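Local coordinates for nitroreductase family protein (Lactobacillus plantarum, PDB 4QLX), which probably reduces the enone 10-oxo-11-octadecenoate to 10-oxooctadecanoate with FMN and NADH, a step in the saturation of polyunsaturated fatty acids, at residues R26-L39 with N80-F92. Numbering follows the deposited sequence.
Sequences RQFDPNVKIGRDEL and NYPQVDSASAIVF. With FMN (flavin mononucleotide), chain C; KTC (10-oxooctadecanoic acid), chain I.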
loop_
_atom_site.group_PDB
_atom_site.type_symbol
_atom_site.label_atom_id
_atom_site.label_comp_id
_atom_site.label_asym_id
_atom_site.label_seq_id
_atom_site.Cartn_x
_atom_site.Cartn_y
_atom_site.Cartn_z
ATOM N N ARG A 26 7.525 -8.032 -15.455
ATOM C CA ARG A 26 8.300 -6.992 -16.108
ATOM C C ARG A 26 8.223 -7.080 -17.633
ATOM O O ARG A 26 8.539 -6.117 -18.335
ATOM C CB ARG A 26 9.763 -7.058 -15.649
ATOM C CG ARG A 26 9.971 -6.597 -14.213
ATOM C CD ARG A 26 11.373 -6.909 -13.694
ATOM N NE ARG A 26 11.482 -6.577 -12.271
ATOM C CZ ARG A 26 11.201 -7.424 -11.283
ATOM N NH1 ARG A 26 10.804 -8.669 -11.554
ATOM N NH2 ARG A 26 11.316 -7.028 -10.022
ATOM N N GLN A 27 7.796 -8.224 -18.142
ATOM C CA GLN A 27 7.607 -8.384 -19.579
ATOM C C GLN A 27 6.155 -8.681 -19.841
ATOM O O GLN A 27 5.622 -9.684 -19.371
ATOM C CB GLN A 27 8.483 -9.505 -20.137
ATOM C CG GLN A 27 9.959 -9.296 -19.959
ATOM C CD GLN A 27 10.769 -10.359 -20.700
ATOM O OE1 GLN A 27 10.238 -11.088 -21.554
ATOM N NE2 GLN A 27 12.050 -10.461 -20.367
ATOM N N PHE A 28 5.496 -7.798 -20.572
ATOM C CA PHE A 28 4.083 -7.982 -20.822
ATOM C C PHE A 28 3.849 -8.377 -22.263
ATOM O O PHE A 28 4.734 -8.240 -23.095
ATOM C CB PHE A 28 3.317 -6.705 -20.467
ATOM C CG PHE A 28 3.612 -6.208 -19.090
ATOM C CD1 PHE A 28 4.661 -5.327 -18.868
ATOM C CD2 PHE A 28 2.870 -6.657 -18.009
ATOM C CE1 PHE A 28 4.938 -4.878 -17.592
ATOM C CE2 PHE A 28 3.132 -6.212 -16.731
ATOM C CZ PHE A 28 4.171 -5.331 -16.518
ATOM N N ASP A 29 2.659 -8.886 -22.546
ATOM C CA ASP A 29 2.265 -9.145 -23.919
ATOM C C ASP A 29 2.004 -7.820 -24.633
ATOM O O ASP A 29 1.046 -7.112 -24.302
ATOM C CB ASP A 29 1.028 -10.035 -23.962
ATOM C CG ASP A 29 0.660 -10.457 -25.377
ATOM O OD1 ASP A 29 1.233 -9.902 -26.343
ATOM O OD2 ASP A 29 -0.217 -11.332 -25.526
ATOM N N PRO A 30 2.851 -7.484 -25.626
ATOM C CA PRO A 30 2.703 -6.222 -26.360
ATOM C C PRO A 30 1.497 -6.214 -27.300
ATOM O O PRO A 30 1.191 -5.164 -27.856
ATOM C CB PRO A 30 4.011 -6.125 -27.156
ATOM C CG PRO A 30 4.389 -7.563 -27.397
ATOM C CD PRO A 30 3.991 -8.280 -26.134
ATOM N N ASN A 31 0.828 -7.350 -27.472
ATOM C CA ASN A 31 -0.376 -7.384 -28.297
ATOM C C ASN A 31 -1.647 -7.015 -27.542
ATOM O O ASN A 31 -2.696 -6.801 -28.163
ATOM C CB ASN A 31 -0.565 -8.766 -28.917
ATOM C CG ASN A 31 0.551 -9.124 -29.871
ATOM O OD1 ASN A 31 0.978 -8.298 -30.671
ATOM N ND2 ASN A 31 1.059 -10.347 -29.757
ATOM N N VAL A 32 -1.576 -6.969 -26.211
ATOM C CA VAL A 32 -2.761 -6.604 -25.435
ATOM C C VAL A 32 -2.666 -5.162 -24.964
ATOM O O VAL A 32 -1.659 -4.712 -24.398
ATOM C CB VAL A 32 -2.994 -7.538 -24.224
ATOM C CG1 VAL A 32 -2.931 -8.997 -24.657
ATOM C CG2 VAL A 32 -1.992 -7.273 -23.154
ATOM N N LYS A 33 -3.726 -4.422 -25.247
ATOM C CA LYS A 33 -3.802 -3.033 -24.846
ATOM C C LYS A 33 -4.984 -2.878 -23.891
ATOM O O LYS A 33 -5.999 -3.569 -24.008
ATOM C CB LYS A 33 -3.924 -2.116 -26.075
ATOM C CG LYS A 33 -5.013 -1.064 -25.967
ATOM C CD LYS A 33 -5.085 -0.174 -27.208
ATOM C CE LYS A 33 -6.214 0.852 -27.067
ATOM N NZ LYS A 33 -5.973 1.834 -25.963
ATOM N N ILE A 34 -4.826 -2.007 -22.908
ATOM C CA ILE A 34 -5.914 -1.726 -21.992
ATOM C C ILE A 34 -6.507 -0.371 -22.369
ATOM O O ILE A 34 -5.781 0.613 -22.481
ATOM C CB ILE A 34 -5.420 -1.748 -20.534
ATOM C CG1 ILE A 34 -4.790 -3.115 -20.229
ATOM C CG2 ILE A 34 -6.569 -1.432 -19.564
ATOM C CD1 ILE A 34 -3.943 -3.158 -18.959
ATOM N N GLY A 35 -7.816 -0.341 -22.604
ATOM C CA GLY A 35 -8.513 0.899 -22.910
ATOM C C GLY A 35 -8.339 1.917 -21.794
ATOM O O GLY A 35 -8.211 1.548 -20.626
ATOM N N ARG A 36 -8.319 3.197 -22.148
ATOM C CA ARG A 36 -8.111 4.242 -21.151
ATOM C C ARG A 36 -9.294 4.329 -20.197
ATOM O O ARG A 36 -9.158 4.789 -19.060
ATOM C CB ARG A 36 -7.849 5.592 -21.825
ATOM C CG ARG A 36 -6.473 5.678 -22.463
ATOM C CD ARG A 36 -6.221 7.046 -23.055
ATOM N NE ARG A 36 -4.817 7.250 -23.406
ATOM C CZ ARG A 36 -4.316 8.416 -23.798
ATOM N NH1 ARG A 36 -5.110 9.477 -23.882
ATOM N NH2 ARG A 36 -3.029 8.531 -24.098
ATOM N N ASP A 37 -10.454 3.861 -20.633
ATOM C CA ASP A 37 -11.600 3.857 -19.737
ATOM C C ASP A 37 -11.391 2.829 -18.628
ATOM O O ASP A 37 -11.688 3.100 -17.464
ATOM C CB ASP A 37 -12.892 3.588 -20.506
ATOM C CG ASP A 37 -13.216 4.706 -21.488
ATOM O OD1 ASP A 37 -12.738 5.843 -21.267
ATOM O OD2 ASP A 37 -13.927 4.447 -22.482
ATOM N N GLU A 38 -10.856 1.659 -18.969
ATOM C CA GLU A 38 -10.561 0.687 -17.916
ATOM C C GLU A 38 -9.395 1.164 -17.048
ATOM O O GLU A 38 -9.391 0.934 -15.833
ATOM C CB GLU A 38 -10.267 -0.704 -18.483
ATOM C CG GLU A 38 -10.079 -1.748 -17.375
ATOM C CD GLU A 38 -9.922 -3.165 -17.880
ATOM O OE1 GLU A 38 -9.612 -3.354 -19.074
ATOM O OE2 GLU A 38 -10.116 -4.102 -17.078
ATOM N N LEU A 39 -8.424 1.849 -17.644
ATOM C CA LEU A 39 -7.327 2.399 -16.854
ATOM C C LEU A 39 -7.854 3.396 -15.822
ATOM O O LEU A 39 -7.403 3.401 -14.674
ATOM C CB LEU A 39 -6.281 3.079 -17.742
ATOM C CG LEU A 39 -5.345 2.182 -18.567
ATOM C CD1 LEU A 39 -4.481 3.061 -19.470
ATOM C CD2 LEU A 39 -4.459 1.318 -17.679
ATOM N N ASN A 80 14.987 -0.431 -16.459
ATOM C CA ASN A 80 13.538 -0.573 -16.461
ATOM C C ASN A 80 12.871 -0.356 -17.812
ATOM O O ASN A 80 11.651 -0.297 -17.903
ATOM C CB ASN A 80 12.941 0.379 -15.425
ATOM C CG ASN A 80 13.283 -0.040 -14.026
ATOM O OD1 ASN A 80 13.199 -1.223 -13.697
ATOM N ND2 ASN A 80 13.688 0.908 -13.196
ATOM N N TYR A 81 13.661 -0.272 -18.873
ATOM C CA TYR A 81 13.066 -0.130 -20.200
ATOM C C TYR A 81 12.170 -1.317 -20.632
ATOM O O TYR A 81 11.164 -1.089 -21.313
ATOM C CB TYR A 81 14.156 0.118 -21.240
ATOM C CG TYR A 81 14.741 1.513 -21.178
ATOM C CD1 TYR A 81 14.236 2.460 -20.301
ATOM C CD2 TYR A 81 15.791 1.888 -22.010
ATOM C CE1 TYR A 81 14.766 3.739 -20.243
ATOM C CE2 TYR A 81 16.329 3.170 -21.956
ATOM C CZ TYR A 81 15.806 4.091 -21.071
ATOM O OH TYR A 81 16.321 5.370 -21.005
ATOM N N PRO A 82 12.501 -2.576 -20.239
ATOM C CA PRO A 82 11.592 -3.676 -20.618
ATOM C C PRO A 82 10.133 -3.494 -20.172
ATOM O O PRO A 82 9.199 -3.709 -20.951
ATOM C CB PRO A 82 12.204 -4.886 -19.911
ATOM C CG PRO A 82 13.660 -4.589 -19.893
ATOM C CD PRO A 82 13.774 -3.097 -19.701
ATOM N N GLN A 83 9.950 -3.124 -18.910
ATOM C CA GLN A 83 8.627 -2.813 -18.387
ATOM C C GLN A 83 7.967 -1.678 -19.163
ATOM O O GLN A 83 6.835 -1.808 -19.599
ATOM C CB GLN A 83 8.716 -2.438 -16.915
ATOM C CG GLN A 83 9.305 -3.507 -16.037
ATOM C CD GLN A 83 10.752 -3.247 -15.679
ATOM O OE1 GLN A 83 11.628 -3.198 -16.548
ATOM N NE2 GLN A 83 11.013 -3.083 -14.385
ATOM N N VAL A 84 8.677 -0.571 -19.344
ATOM C CA VAL A 84 8.087 0.573 -20.026
ATOM C C VAL A 84 7.738 0.252 -21.484
ATOM O O VAL A 84 6.612 0.504 -21.919
ATOM C CB VAL A 84 9.006 1.786 -19.992
ATOM C CG1 VAL A 84 8.395 2.918 -20.806
ATOM C CG2 VAL A 84 9.246 2.223 -18.553
ATOM N N ASP A 85 8.684 -0.328 -22.225
ATOM C CA ASP A 85 8.420 -0.712 -23.614
ATOM C C ASP A 85 7.254 -1.689 -23.761
ATOM O O ASP A 85 6.394 -1.490 -24.611
ATOM C CB ASP A 85 9.671 -1.324 -24.258
ATOM C CG ASP A 85 10.759 -0.305 -24.495
ATOM O OD1 ASP A 85 10.459 0.910 -24.502
ATOM O OD2 ASP A 85 11.924 -0.716 -24.684
ATOM N N SER A 86 7.207 -2.743 -22.951
ATOM C CA SER A 86 6.200 -3.787 -23.189
ATOM C C SER A 86 4.854 -3.542 -22.507
ATOM O O SER A 86 3.851 -4.140 -22.898
ATOM C CB SER A 86 6.732 -5.167 -22.769
ATOM O OG SER A 86 7.058 -5.214 -21.390
ATOM N N ALA A 87 4.817 -2.683 -21.490
ATOM C CA ALA A 87 3.574 -2.480 -20.745
ATOM C C ALA A 87 2.465 -1.883 -21.605
ATOM O O ALA A 87 2.724 -1.072 -22.499
ATOM C CB ALA A 87 3.814 -1.595 -19.532
ATOM N N SER A 88 1.229 -2.299 -21.335
ATOM C CA SER A 88 0.067 -1.672 -21.958
ATOM C C SER A 88 0.010 -0.201 -21.546
ATOM O O SER A 88 -0.232 0.677 -22.368
ATOM C CB SER A 88 -1.232 -2.376 -21.563
ATOM O OG SER A 88 -1.217 -3.753 -21.911
ATOM N N ALA A 89 0.234 0.062 -20.263
ATOM C CA ALA A 89 0.290 1.433 -19.769
ATOM C C ALA A 89 1.156 1.502 -18.524
ATOM O O ALA A 89 1.246 0.535 -17.769
ATOM C CB ALA A 89 -1.103 1.954 -19.475
ATOM N N ILE A 90 1.817 2.636 -18.333
ATOM C CA ILE A 90 2.506 2.895 -17.083
ATOM C C ILE A 90 1.725 4.001 -16.376
ATOM O O ILE A 90 1.337 4.989 -16.997
ATOM C CB ILE A 90 3.973 3.307 -17.284
ATOM C CG1 ILE A 90 4.726 2.225 -18.070
ATOM C CG2 ILE A 90 4.659 3.571 -15.944
ATOM C CD1 ILE A 90 4.724 2.461 -19.582
ATOM N N VAL A 91 1.458 3.807 -15.091
ATOM C CA VAL A 91 0.833 4.845 -14.296
ATOM C C VAL A 91 1.882 5.379 -13.334
ATOM O O VAL A 91 2.270 4.693 -12.371
ATOM C CB VAL A 91 -0.390 4.326 -13.544
ATOM C CG1 VAL A 91 -0.956 5.407 -12.617
ATOM C CG2 VAL A 91 -1.441 3.839 -14.535
ATOM N N PHE A 92 2.380 6.584 -13.604
ATOM C CA PHE A 92 3.359 7.153 -12.696
ATOM C C PHE A 92 2.676 7.943 -11.592
ATOM O O PHE A 92 1.751 8.721 -11.853
ATOM C CB PHE A 92 4.372 8.051 -13.411
ATOM C CG PHE A 92 5.552 8.368 -12.549
ATOM C CD1 PHE A 92 6.656 7.524 -12.530
ATOM C CD2 PHE A 92 5.520 9.451 -11.681
ATOM C CE1 PHE A 92 7.725 7.779 -11.698
ATOM C CE2 PHE A 92 6.586 9.716 -10.843
ATOM C CZ PHE A 92 7.688 8.888 -10.844
HETATM N N1 FMN C . 11.618 -3.695 -9.965
HETATM C C2 FMN C . 12.404 -3.369 -11.051
HETATM O O2 FMN C . 12.643 -4.201 -11.916
HETATM N N3 FMN C . 12.935 -2.114 -11.190
HETATM C C4 FMN C . 12.674 -1.164 -10.231
HETATM O O4 FMN C . 13.151 -0.043 -10.337
HETATM C C4A FMN C . 11.897 -1.485 -9.129
HETATM N N5 FMN C . 11.651 -0.527 -8.180
HETATM C C5A FMN C . 10.861 -0.807 -7.091
HETATM C C6 FMN C . 10.646 0.210 -6.179
HETATM C C7 FMN C . 9.852 -0.024 -5.071
HETATM C C7M FMN C . 9.600 1.066 -4.079
HETATM C C8 FMN C . 9.289 -1.274 -4.886
HETATM C C8M FMN C . 8.433 -1.469 -3.678
HETATM C C9 FMN C . 9.505 -2.302 -5.811
HETATM C C9A FMN C . 10.305 -2.069 -6.932
HETATM N N10 FMN C . 10.573 -3.054 -7.893
HETATM C C10 FMN C . 11.362 -2.749 -8.989
HETATM C "C1'" FMN C . 10.015 -4.451 -7.789
HETATM C "C2'" FMN C . 10.764 -5.223 -6.678
HETATM O "O2'" FMN C . 12.050 -5.610 -7.112
HETATM C "C3'" FMN C . 9.992 -6.452 -6.204
HETATM O "O3'" FMN C . 8.818 -6.005 -5.546
HETATM C "C4'" FMN C . 10.760 -7.340 -5.214
HETATM O "O4'" FMN C . 11.917 -7.916 -5.783
HETATM C "C5'" FMN C . 9.855 -8.453 -4.692
HETATM O "O5'" FMN C . 9.362 -9.247 -5.749
HETATM P P FMN C . 7.772 -9.374 -5.992
HETATM O O1P FMN C . 7.590 -10.247 -7.215
HETATM O O2P FMN C . 7.174 -7.996 -6.225
HETATM O O3P FMN C . 7.097 -10.015 -4.801
HETATM O O1 KTC I . 15.054 -11.599 -14.687
HETATM C C17 KTC I . 14.319 -11.094 -13.842
HETATM O O KTC I . 13.062 -11.525 -13.703
HETATM C C16 KTC I . 14.828 -9.992 -12.946
HETATM C C15 KTC I . 14.689 -10.432 -11.496
HETATM C C14 KTC I . 14.266 -9.263 -10.620
HETATM C C13 KTC I . 15.336 -8.183 -10.585
HETATM C C12 KTC I . 14.963 -7.072 -9.616
HETATM C C11 KTC I . 16.188 -6.235 -9.274
HETATM C C10 KTC I . 15.832 -5.104 -8.307
HETATM C C9 KTC I . 15.041 -4.011 -9.006
HETATM C C8 KTC I . 14.545 -3.059 -7.949
HETATM O O2 KTC I . 13.731 -3.433 -7.109
HETATM C C7 KTC I . 15.072 -1.645 -7.929
HETATM C C6 KTC I . 14.432 -0.903 -6.765
HETATM C C5 KTC I . 14.389 0.586 -7.060
HETATM C C4 KTC I . 15.594 1.280 -6.441
HETATM C C3 KTC I . 15.884 2.535 -7.242
HETATM C C2 KTC I . 16.235 3.697 -6.330
HETATM C C1 KTC I . 17.161 4.683 -7.044
HETATM C C KTC I . 16.625 5.135 -8.389
HETATM O O HOH W 1 0.395 -6.077 -21.782
HETATM O O HOH W 2 1.208 -3.573 -24.380
HETATM O O HOH W 3 -2.615 0.102 -23.327
#
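R26 and Q83 both set CG anti to the carbonyl carbon, beside the backbone N; R26 then stays extended to NE while Q83 bends at chi2, and the two side chains lie side by side, pointing the same way. The aliphatic part of R26 thus lies along the Q83 side chain, CB of R26 3.6 Å from CG of Q83, with guanidinium and amide planes 64° apart. At the flavin end, NE of R26 donates a nearly straight bond to O2 of FMN (2.7 Å, 164°), and NH2 adds a weak one to N1; C14 of 10-oxooctadecanoic acid sits over one guanidinium face. Replacing R26 by an alanine would probably leave the flavin O2 without this short donor and open a gap beside Q83 and the fatty chain. NE2 of Q83 donates to OD1 of N80, which in turn accepts from N3 of FMN (2.7 Å), so Q83, itself at the flavin with NE2 3.2 Å from O2 of FMN, also helps position the N80 amide. This is the pyrimidine end of the FMN site of a nitroreductase-family fold, where helix 81-86 leads into strand 89-96 of the antiparallel sheet and residues 26-35 run alongside the helix end and the start of the strand. S86 fixes that loop: OG accepts a nearly straight bond from N of F28 (3.1 Å) and donates to O of P82, one turn back, whose other face takes N of S86. The F28 ring presents its edge to S86 OG and packs CD1 on CB of A87. At the end of the type I turn D29-V32, OG of S88 donates to O of V32 (2.7 Å), arriving 41° out of the carbonyl plane, while a water donates to both OG of S88 and O of D29. S88 and A89 form a classic beta bulge opposite I196, and L39, on the first turn of helix 36-46, rests CD1 on CB of A89 at 3.6 Å.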